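Local structure of calmodulin-binding transcription activator 1 (Homo sapiens, 2CXK) at residues M8-S13 / L26-W31; C59-H64 / V84-K89. The protein acts as a transcriptional activator that binds double-stranded DNA in a sequence-specific manner, represented here by its TIG (IPT) domain. All blocks are in the same frame, centred on the assembly; numbering follows the deposited sequence.

In the fold
From the N terminus the chain enters strand 11-17 and turns back along strand 24-28, and interaction 1 closes this short hairpin, with 12 residues between its segments. The chain then runs through strands 38-42 and 45-53 before interaction 2 begins in strand 56-60; it spans the next 19 residues, ending on strand 84-88. The two loops follow one another in series, without nesting or crossing, and their centres lie about 15 Å apart, on opposite sides of the centre of the chain. The fold joins them nonetheless: strand 84-88 runs parallel to 11-17, where the Tyr12 hydroxyl probably bonds the carbonyl of Val85, and strand 56-60 pairs with 24-28.

Interaction 1: M8-S13 / L26-W31; sequences MVTDYS and LITGPW
Thr10 and Thr28 both hold their hydroxyl between the backbone N and the carbonyl carbon (chi1 48° and 64°), which turns the two OG1 atoms toward each other; the side chains meet at about a right angle with Thr10 OG1 and Thr28 OG1 2.7 Å apart. In Val9 the torsion that sets CG1 anti to the backbone N (chi1 175°) directs this methyl to Ile27 CG2, 3.9 Å from Val9 CG1, and Val9 CG2 to the edge of the Trp31 ring, 4.1 Å from CH2. With an alanine here both branches are gone, and a gap is likely to open beside the Ile27 methyl and the indole edge. The indole is held in part within its own segment: its NE1 donates to Ile27 O at 3.1 Å, from above the carbonyl plane, and one ring face is covered near its rim by Gly29 CA and Pro30 CD.

These side chains ride on an antiparallel hairpin of the TIG domain, an immunoglobulin-like fold. Tyr12 and Ile27 form a non-hydrogen-bonded pair. Next to it, Ser13 and Leu26 bond in both directions, the Leu26 N to Ser13 O bond being 2.9 Å and nearly straight. Toward the open end, Thr28 N reaches Asp11 O, and Thr10 N donates to Thr28 O at 2.9 Å from above the carbonyl plane.

At the subunit interface, Gln53 of the second subunit accepts a hydrogen bond from Thr10 OG1, and its Lys24 forms a salt bridge with Asp11 OD1, which also receives Tyr12 N. The contact thus combines an apolar cluster, in which Val9 covers parts of the buried Ile27 and Trp31, with mainly polar groups at the dimer interface, where Leu26 also packs.

Interaction 2: C59-H64 / V84-K89; sequences CYCPAH and VVFEYK. With SO4 (sulfate ion), chain F.
Tyr88 joins strand 84-88 to the loop leaving strand 56-60 through an aromatic and polar side-chain contact, made where the two strands do not pair. The His64 and Tyr88 side chains cross at about a right angle. His64 CB lies over the centre of the phenol ring in a CH-pi contact, 3.5 Å from the centroid. With CG anti to its backbone N (chi1 -167°), the imidazole is carried past the ring rim: the two planes are near parallel, at 25°, but barely overlap. His64 NE2 is hydrogen-bonded to Asp43. The opposite face of Tyr88 meets Phe86 CE1, offset toward the rim. At the far end of the ring Tyr88 OH donates to Pro62 O at 2.8 Å, giving the hydroxyl of this buried residue a partner. In this immunoglobulin-like TIG fold Cys61, Phe86 and Tyr88 are buried in the interior, where Phe42 packs edge-to-face with Phe86 and also touches Tyr88. Cys61 SG sits obliquely beside both rings, 4.2 Å from Phe86 CZ and 4.4 Å from Tyr88 CE2. Tyr60 turns elsewhere: its OH donates to O3 of a sulfate, probably from the crystallisation liquor, at 2.6 Å, and the sulfate is also hydrogen-bonded to Lys24 NZ.

Interaction 1: M8-S13 / L26-W31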
loop_
_atom_site.group_PDB
_atom_site.type_symbol
_atom_site.label_atom_id
_atom_site.label_comp_id
_atom_site.label_asym_id
_atom_site.label_seq_id
_atom_site.Cartn_x
_atom_site.Cartn_y
_atom_site.Cartn_z
HETATM N N MSE A 8 4.889 -11.351 10.665
HETATM C CA MSE A 8 5.454 -11.091 9.361
HETATM C C MSE A 8 4.681 -10.153 8.460
HETATM O O MSE A 8 3.454 -10.073 8.511
HETATM C CB MSE A 8 5.687 -12.402 8.633
HETATM C CG MSE A 8 6.714 -13.280 9.313
HETATM SE SE MSE A 8 7.406 -14.472 8.018
HETATM C CE MSE A 8 5.808 -15.528 7.769
ATOM N N VAL A 9 5.439 -9.442 7.640
ATOM C CA VAL A 9 4.904 -8.502 6.668
ATOM C C VAL A 9 4.173 -9.308 5.599
ATOM O O VAL A 9 4.776 -10.163 4.948
ATOM C CB VAL A 9 6.049 -7.717 5.990
ATOM C CG1 VAL A 9 5.491 -6.831 4.884
ATOM C CG2 VAL A 9 6.797 -6.885 7.031
ATOM N N THR A 10 2.884 -9.039 5.415
ATOM C CA THR A 10 2.112 -9.764 4.410
ATOM C C THR A 10 2.217 -9.106 3.029
ATOM O O THR A 10 2.170 -9.789 2.011
ATOM C CB THR A 10 0.625 -9.905 4.823
ATOM O OG1 THR A 10 0.109 -8.641 5.248
ATOM C CG2 THR A 10 0.490 -10.908 5.967
ATOM N N ASP A 11 2.379 -7.785 3.005
ATOM C CA ASP A 11 2.521 -7.043 1.751
ATOM C C ASP A 11 2.930 -5.606 2.070
ATOM O O ASP A 11 2.880 -5.175 3.221
ATOM C CB ASP A 11 1.198 -7.028 0.979
ATOM C CG ASP A 11 1.396 -7.124 -0.528
ATOM O OD1 ASP A 11 2.393 -6.582 -1.051
ATOM O OD2 ASP A 11 0.545 -7.745 -1.194
ATOM N N TYR A 12 3.358 -4.877 1.047
ATOM C CA TYR A 12 3.752 -3.487 1.197
ATOM C C TYR A 12 3.729 -2.857 -0.187
ATOM O O TYR A 12 3.987 -3.533 -1.179
ATOM C CB TYR A 12 5.144 -3.366 1.823
ATOM C CG TYR A 12 6.249 -4.149 1.143
ATOM C CD1 TYR A 12 6.298 -5.540 1.223
ATOM C CD2 TYR A 12 7.294 -3.492 0.492
ATOM C CE1 TYR A 12 7.364 -6.254 0.686
ATOM C CE2 TYR A 12 8.369 -4.198 -0.049
ATOM C CZ TYR A 12 8.399 -5.577 0.054
ATOM O OH TYR A 12 9.481 -6.282 -0.438
ATOM N N SER A 13 3.425 -1.565 -0.246
ATOM C CA SER A 13 3.317 -0.873 -1.523
ATOM C C SER A 13 3.511 0.632 -1.367
ATOM O O SER A 13 2.953 1.245 -0.453
ATOM C CB SER A 13 1.925 -1.144 -2.107
ATOM O OG SER A 13 1.793 -0.566 -3.391
ATOM N N LEU A 26 2.676 1.738 2.412
ATOM C CA LEU A 26 1.735 1.048 3.289
ATOM C C LEU A 26 2.359 -0.318 3.521
ATOM O O LEU A 26 2.895 -0.921 2.594
ATOM C CB LEU A 26 0.362 0.896 2.619
ATOM C CG LEU A 26 -0.407 2.202 2.412
ATOM C CD1 LEU A 26 -1.792 1.909 1.858
ATOM C CD2 LEU A 26 -0.523 2.943 3.749
ATOM N N ILE A 27 2.327 -0.787 4.767
ATOM C CA ILE A 27 2.890 -2.089 5.113
ATOM C C ILE A 27 1.852 -2.834 5.937
ATOM O O ILE A 27 1.393 -2.343 6.966
ATOM C CB ILE A 27 4.181 -1.943 5.941
ATOM C CG1 ILE A 27 5.198 -1.128 5.143
ATOM C CG2 ILE A 27 4.729 -3.321 6.305
ATOM C CD1 ILE A 27 6.511 -0.884 5.861
ATOM N N THR A 28 1.486 -4.019 5.476
ATOM C CA THR A 28 0.472 -4.790 6.159
ATOM C C THR A 28 1.055 -5.986 6.889
ATOM O O THR A 28 2.104 -6.522 6.522
ATOM C CB THR A 28 -0.620 -5.246 5.169
ATOM O OG1 THR A 28 -0.052 -6.124 4.192
ATOM C CG2 THR A 28 -1.224 -4.041 4.473
ATOM N N GLY A 29 0.362 -6.386 7.942
ATOM C CA GLY A 29 0.807 -7.498 8.746
ATOM C C GLY A 29 -0.083 -7.622 9.959
ATOM O O GLY A 29 -1.190 -7.087 9.971
ATOM N N PRO A 30 0.383 -8.295 11.018
ATOM C CA PRO A 30 -0.416 -8.479 12.234
ATOM C C PRO A 30 -0.361 -7.351 13.264
ATOM O O PRO A 30 -0.574 -7.596 14.449
ATOM C CB PRO A 30 0.142 -9.777 12.790
ATOM C CG PRO A 30 1.614 -9.601 12.528
ATOM C CD PRO A 30 1.669 -9.010 11.120
ATOM N N TRP A 31 -0.088 -6.122 12.834
ATOM C CA TRP A 31 -0.008 -5.011 13.786
ATOM C C TRP A 31 -1.380 -4.697 14.373
ATOM O O TRP A 31 -2.330 -4.445 13.640
ATOM C CB TRP A 31 0.556 -3.749 13.119
ATOM C CG TRP A 31 1.227 -3.981 11.790
ATOM C CD1 TRP A 31 0.842 -3.462 10.584
ATOM C CD2 TRP A 31 2.390 -4.778 11.530
ATOM N NE1 TRP A 31 1.690 -3.884 9.593
ATOM C CE2 TRP A 31 2.649 -4.692 10.141
ATOM C CE3 TRP A 31 3.238 -5.556 12.329
ATOM C CZ2 TRP A 31 3.721 -5.355 9.536
ATOM C CZ3 TRP A 31 4.307 -6.219 11.724
ATOM C CH2 TRP A 31 4.537 -6.112 10.341
#

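Interaction 2: C59-H64 / V84-K89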
loop_
_atom_site.group_PDB
_atom_site.type_symbol
_atom_site.label_atom_id
_atom_site.label_comp_id
_atom_site.label_asym_id
_atom_site.label_seq_id
_atom_site.Cartn_x
_atom_site.Cartn_y
_atom_site.Cartn_z
ATOM N N CYS A 59 3.822 4.968 6.481
ATOM C CA CYS A 59 4.993 5.774 6.798
ATOM C C CYS A 59 5.424 6.440 5.502
ATOM O O CYS A 59 4.933 6.091 4.435
ATOM C CB CYS A 59 6.129 4.905 7.354
ATOM S SG CYS A 59 6.942 3.803 6.156
ATOM N N TYR A 60 6.312 7.417 5.604
ATOM C CA TYR A 60 6.842 8.103 4.431
ATOM C C TYR A 60 8.325 7.743 4.450
ATOM O O TYR A 60 9.045 8.082 5.391
ATOM C CB TYR A 60 6.603 9.604 4.570
ATOM C CG TYR A 60 5.134 9.914 4.797
ATOM C CD1 TYR A 60 4.195 9.728 3.777
ATOM C CD2 TYR A 60 4.674 10.347 6.041
ATOM C CE1 TYR A 60 2.836 9.975 3.997
ATOM C CE2 TYR A 60 3.324 10.590 6.269
ATOM C CZ TYR A 60 2.413 10.407 5.241
ATOM O OH TYR A 60 1.087 10.694 5.461
ATOM N N CYS A 61 8.779 7.035 3.424
ATOM C CA CYS A 61 10.161 6.580 3.413
ATOM C C CYS A 61 11.169 7.713 3.428
ATOM O O CYS A 61 10.886 8.817 2.973
ATOM C CB CYS A 61 10.413 5.642 2.228
ATOM S SG CYS A 61 10.485 6.413 0.607
ATOM N N PRO A 62 12.355 7.456 3.995
ATOM C CA PRO A 62 13.432 8.448 4.084
ATOM C C PRO A 62 14.248 8.474 2.796
ATOM O O PRO A 62 14.063 7.627 1.920
ATOM C CB PRO A 62 14.248 7.953 5.278
ATOM C CG PRO A 62 14.158 6.465 5.116
ATOM C CD PRO A 62 12.682 6.251 4.780
ATOM N N ALA A 63 15.134 9.457 2.672
ATOM C CA ALA A 63 15.988 9.549 1.494
ATOM C C ALA A 63 17.063 8.480 1.670
ATOM O O ALA A 63 17.403 8.126 2.799
ATOM C CB ALA A 63 16.631 10.935 1.413
ATOM N N HIS A 64 17.599 7.970 0.568
ATOM C CA HIS A 64 18.638 6.941 0.646
ATOM C C HIS A 64 19.291 6.759 -0.718
ATOM O O HIS A 64 18.666 7.039 -1.738
ATOM C CB HIS A 64 18.020 5.615 1.116
ATOM C CG HIS A 64 19.028 4.584 1.527
ATOM N ND1 HIS A 64 19.809 3.898 0.621
ATOM C CD2 HIS A 64 19.396 4.138 2.754
ATOM C CE1 HIS A 64 20.614 3.076 1.270
ATOM N NE2 HIS A 64 20.385 3.203 2.566
ATOM N N VAL A 84 11.987 -7.113 4.637
ATOM C CA VAL A 84 11.586 -7.311 3.245
ATOM C C VAL A 84 12.396 -6.329 2.420
ATOM O O VAL A 84 12.831 -5.293 2.920
ATOM C CB VAL A 84 10.070 -7.061 3.009
ATOM C CG1 VAL A 84 9.255 -8.097 3.770
ATOM C CG2 VAL A 84 9.683 -5.650 3.442
ATOM N N VAL A 85 12.605 -6.649 1.153
ATOM C CA VAL A 85 13.385 -5.775 0.298
ATOM C C VAL A 85 12.650 -4.505 -0.132
ATOM O O VAL A 85 11.468 -4.540 -0.477
ATOM C CB VAL A 85 13.839 -6.534 -0.967
ATOM C CG1 VAL A 85 12.622 -6.941 -1.782
ATOM C CG2 VAL A 85 14.777 -5.673 -1.795
ATOM N N PHE A 86 13.352 -3.376 -0.088
ATOM C CA PHE A 86 12.784 -2.109 -0.542
ATOM C C PHE A 86 13.860 -1.538 -1.445
ATOM O O PHE A 86 15.038 -1.545 -1.093
ATOM C CB PHE A 86 12.499 -1.156 0.619
ATOM C CG PHE A 86 11.729 0.081 0.215
ATOM C CD1 PHE A 86 12.385 1.294 0.013
ATOM C CD2 PHE A 86 10.351 0.023 0.012
ATOM C CE1 PHE A 86 11.677 2.437 -0.387
ATOM C CE2 PHE A 86 9.632 1.157 -0.387
ATOM C CZ PHE A 86 10.299 2.366 -0.586
ATOM N N GLU A 87 13.465 -1.036 -2.603
ATOM C CA GLU A 87 14.447 -0.525 -3.538
ATOM C C GLU A 87 14.420 0.958 -3.836
ATOM O O GLU A 87 13.371 1.534 -4.102
ATOM C CB GLU A 87 14.344 -1.293 -4.860
ATOM C CG GLU A 87 15.159 -0.678 -5.993
ATOM C CD GLU A 87 15.243 -1.569 -7.221
ATOM O OE1 GLU A 87 14.280 -2.321 -7.477
ATOM O OE2 GLU A 87 16.272 -1.498 -7.938
ATOM N N TYR A 88 15.594 1.574 -3.775
ATOM C CA TYR A 88 15.724 2.972 -4.127
ATOM C C TYR A 88 16.295 2.938 -5.542
ATOM O O TYR A 88 17.409 2.453 -5.770
ATOM C CB TYR A 88 16.659 3.708 -3.166
ATOM C CG TYR A 88 16.002 4.026 -1.840
ATOM C CD1 TYR A 88 16.036 3.118 -0.781
ATOM C CD2 TYR A 88 15.296 5.217 -1.662
ATOM C CE1 TYR A 88 15.381 3.389 0.423
ATOM C CE2 TYR A 88 14.637 5.494 -0.465
ATOM C CZ TYR A 88 14.684 4.577 0.572
ATOM O OH TYR A 88 14.041 4.855 1.762
ATOM N N LYS A 89 15.494 3.405 -6.496
ATOM C CA LYS A 89 15.896 3.424 -7.899
ATOM C C LYS A 89 16.432 4.793 -8.277
ATOM O O LYS A 89 15.975 5.810 -7.762
ATOM C CB LYS A 89 14.704 3.098 -8.799
ATOM C CG LYS A 89 14.072 1.742 -8.555
ATOM C CD LYS A 89 12.937 1.497 -9.530
ATOM C CE LYS A 89 12.375 0.092 -9.384
ATOM N NZ LYS A 89 11.301 -0.182 -10.380
HETATM S S SO4 F . -0.794 10.942 2.053
HETATM O O1 SO4 F . -1.526 9.639 1.781
HETATM O O2 SO4 F . -1.755 12.079 1.737
HETATM O O3 SO4 F . -0.593 10.987 3.460
HETATM O O4 SO4 F . 0.233 11.021 1.075
#